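Universal stress protein (Burkholderia pseudomallei, PDB 4WNY) probably takes part in the bacterial response to stress as a member of the universal stress protein A family. Local coordinates at residues S7-A12 with A35-V40. Residues are numbered along the deposited sequence; the frame is centred on the assembly and turned at random.
Sequences SIILVA and ARLVPV
CG1 of Val11 sits over one face of the Pro39 pyrrolidine ring, nearest CA (3.6 Å) and CB, on the same face of the sheet as Ile9 and Leu37. This methyl stands between the backbone N and the carbonyl carbon (chi1 49°), which sets it over the proline. Next along this face, the Leu37 side chain slants across that of Ile9, its CD1 3.8 Å from Ile9 CB; CD1 also approaches CG1 of Val11. CD1 of Ile9 reaches CB of Ala35. Helix 17-32 packs over this side, with Ala26 against Val11 and Leu37, and Leu29 against Ile9.

The other face carries Ile8, Leu10, Ala12, Arg36, Val38 and Val40. Here CD2 of Leu10 meets CG2 of Val40 at 3.6 Å, the two side chains at about a right angle, while CG2 of Ile8 touches CG2 of Val38. From helix 100-111, Ile111 packs on Ile8 and Val38, and Leu104 on Ala12 and Val40. The base of Arg36 lies alongside Ile8, pointing the same way, its CB toward Ile8 CG1.

At the facing edges the strands are parallel and in step, joined by main-chain hydrogen bonds. The N-H of Arg36 bonds to Ser7 O, and Arg36 O accepts the N-H of Ile9 (N to O 2.8 Å, nearly straight at 175°). Val38 N lies 2.7 Å from Ile9 O. Val40 N bonds to Val11 O; the bond from Val11 N to Val38 O is the weak one, at 3.3 Å.

Strands 8-13 and 36-43, with helix 17-32 between them, form a beta-alpha-beta crossover of the parallel alpha/beta fold. Proline has no N-H, yet costs this ladder no bond, because residue 39 turns its nitrogen away from strand 8-13; main-chain pairing and aliphatic packing therefore join the strands without any side-chain polar bond between them.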
loop_
_atom_site.group_PDB
_atom_site.type_symbol
_atom_site.label_atom_id
_atom_site.label_comp_id
_atom_site.label_asym_id
_atom_site.label_seq_id
_atom_site.Cartn_x
_atom_site.Cartn_y
_atom_site.Cartn_z
ATOM N N SER A 7 0.042 -12.740 -5.353
ATOM C CA SER A 7 0.057 -13.432 -6.639
ATOM C C SER A 7 -0.603 -12.615 -7.744
ATOM O O SER A 7 -0.137 -12.608 -8.884
ATOM C CB SER A 7 -0.637 -14.789 -6.520
ATOM O OG SER A 7 -1.975 -14.632 -6.080
ATOM N N ILE A 8 -1.693 -11.933 -7.403
ATOM C CA ILE A 8 -2.423 -11.129 -8.376
ATOM C C ILE A 8 -2.610 -9.693 -7.894
ATOM O O ILE A 8 -3.268 -9.440 -6.884
ATOM C CB ILE A 8 -3.798 -11.746 -8.692
ATOM C CG1 ILE A 8 -3.625 -13.102 -9.382
ATOM C CG2 ILE A 8 -4.614 -10.808 -9.568
ATOM C CD1 ILE A 8 -4.921 -13.866 -9.568
ATOM N N ILE A 9 -2.025 -8.753 -8.630
ATOM C CA ILE A 9 -2.070 -7.346 -8.254
ATOM C C ILE A 9 -2.974 -6.538 -9.177
ATOM O O ILE A 9 -2.893 -6.651 -10.401
ATOM C CB ILE A 9 -0.667 -6.716 -8.274
ATOM C CG1 ILE A 9 0.320 -7.579 -7.481
ATOM C CG2 ILE A 9 -0.716 -5.299 -7.727
ATOM C CD1 ILE A 9 1.751 -7.089 -7.561
ATOM N N LEU A 10 -3.829 -5.714 -8.582
ATOM C CA LEU A 10 -4.720 -4.845 -9.338
ATOM C C LEU A 10 -4.266 -3.392 -9.216
ATOM O O LEU A 10 -3.991 -2.914 -8.118
ATOM C CB LEU A 10 -6.163 -5.007 -8.844
ATOM C CG LEU A 10 -7.320 -4.369 -9.620
ATOM C CD1 LEU A 10 -8.601 -5.142 -9.365
ATOM C CD2 LEU A 10 -7.512 -2.911 -9.237
ATOM N N VAL A 11 -4.186 -2.695 -10.347
ATOM C CA VAL A 11 -3.834 -1.277 -10.354
ATOM C C VAL A 11 -4.882 -0.468 -11.124
ATOM O O VAL A 11 -5.232 -0.800 -12.258
ATOM C CB VAL A 11 -2.426 -1.042 -10.957
ATOM C CG1 VAL A 11 -2.279 -1.764 -12.285
ATOM C CG2 VAL A 11 -2.137 0.448 -11.110
ATOM N N ALA A 12 -5.395 0.581 -10.491
ATOM C CA ALA A 12 -6.460 1.385 -11.081
ATOM C C ALA A 12 -5.907 2.482 -11.982
ATOM O O ALA A 12 -5.113 3.315 -11.544
ATOM C CB ALA A 12 -7.330 1.990 -9.989
ATOM N N ALA A 35 4.696 -11.605 -9.942
ATOM C CA ALA A 35 3.255 -11.638 -9.765
ATOM C C ALA A 35 2.505 -11.305 -11.047
ATOM O O ALA A 35 3.065 -10.726 -11.977
ATOM C CB ALA A 35 2.852 -10.679 -8.666
ATOM N N ARG A 36 1.232 -11.680 -11.088
ATOM C CA ARG A 36 0.362 -11.303 -12.191
ATOM C C ARG A 36 -0.198 -9.907 -11.954
ATOM O O ARG A 36 -0.620 -9.580 -10.845
ATOM C CB ARG A 36 -0.778 -12.309 -12.352
ATOM C CG ARG A 36 -0.326 -13.706 -12.733
ATOM C CD ARG A 36 -1.513 -14.647 -12.842
ATOM N NE ARG A 36 -2.449 -14.225 -13.879
ATOM C CZ ARG A 36 -2.392 -14.628 -15.145
ATOM N NH1 ARG A 36 -1.442 -15.467 -15.532
ATOM N NH2 ARG A 36 -3.286 -14.193 -16.023
ATOM N N LEU A 37 -0.194 -9.081 -12.993
ATOM C CA LEU A 37 -0.717 -7.726 -12.877
ATOM C C LEU A 37 -2.009 -7.575 -13.668
ATOM O O LEU A 37 -2.110 -8.036 -14.802
ATOM C CB LEU A 37 0.312 -6.705 -13.358
ATOM C CG LEU A 37 -0.008 -5.247 -13.030
ATOM C CD1 LEU A 37 0.104 -4.999 -11.532
ATOM C CD2 LEU A 37 0.906 -4.314 -13.801
ATOM N N VAL A 38 -2.999 -6.933 -13.060
ATOM C CA VAL A 38 -4.269 -6.694 -13.728
ATOM C C VAL A 38 -4.652 -5.224 -13.624
ATOM O O VAL A 38 -5.311 -4.817 -12.667
ATOM C CB VAL A 38 -5.406 -7.564 -13.137
ATOM C CG1 VAL A 38 -6.713 -7.284 -13.855
ATOM C CG2 VAL A 38 -5.059 -9.047 -13.227
ATOM N N PRO A 39 -4.217 -4.415 -14.602
ATOM C CA PRO A 39 -4.630 -3.011 -14.681
ATOM C C PRO A 39 -6.108 -2.883 -15.028
ATOM O O PRO A 39 -6.580 -3.568 -15.933
ATOM C CB PRO A 39 -3.758 -2.444 -15.810
ATOM C CG PRO A 39 -2.636 -3.425 -15.976
ATOM C CD PRO A 39 -3.238 -4.755 -15.646
ATOM N N VAL A 40 -6.832 -2.025 -14.321
ATOM C CA VAL A 40 -8.237 -1.816 -14.640
ATOM C C VAL A 40 -8.518 -0.351 -14.954
ATOM O O VAL A 40 -8.029 0.554 -14.276
ATOM C CB VAL A 40 -9.168 -2.288 -13.496
ATOM C CG1 VAL A 40 -8.992 -3.778 -13.245
ATOM C CG2 VAL A 40 -8.913 -1.501 -12.225
#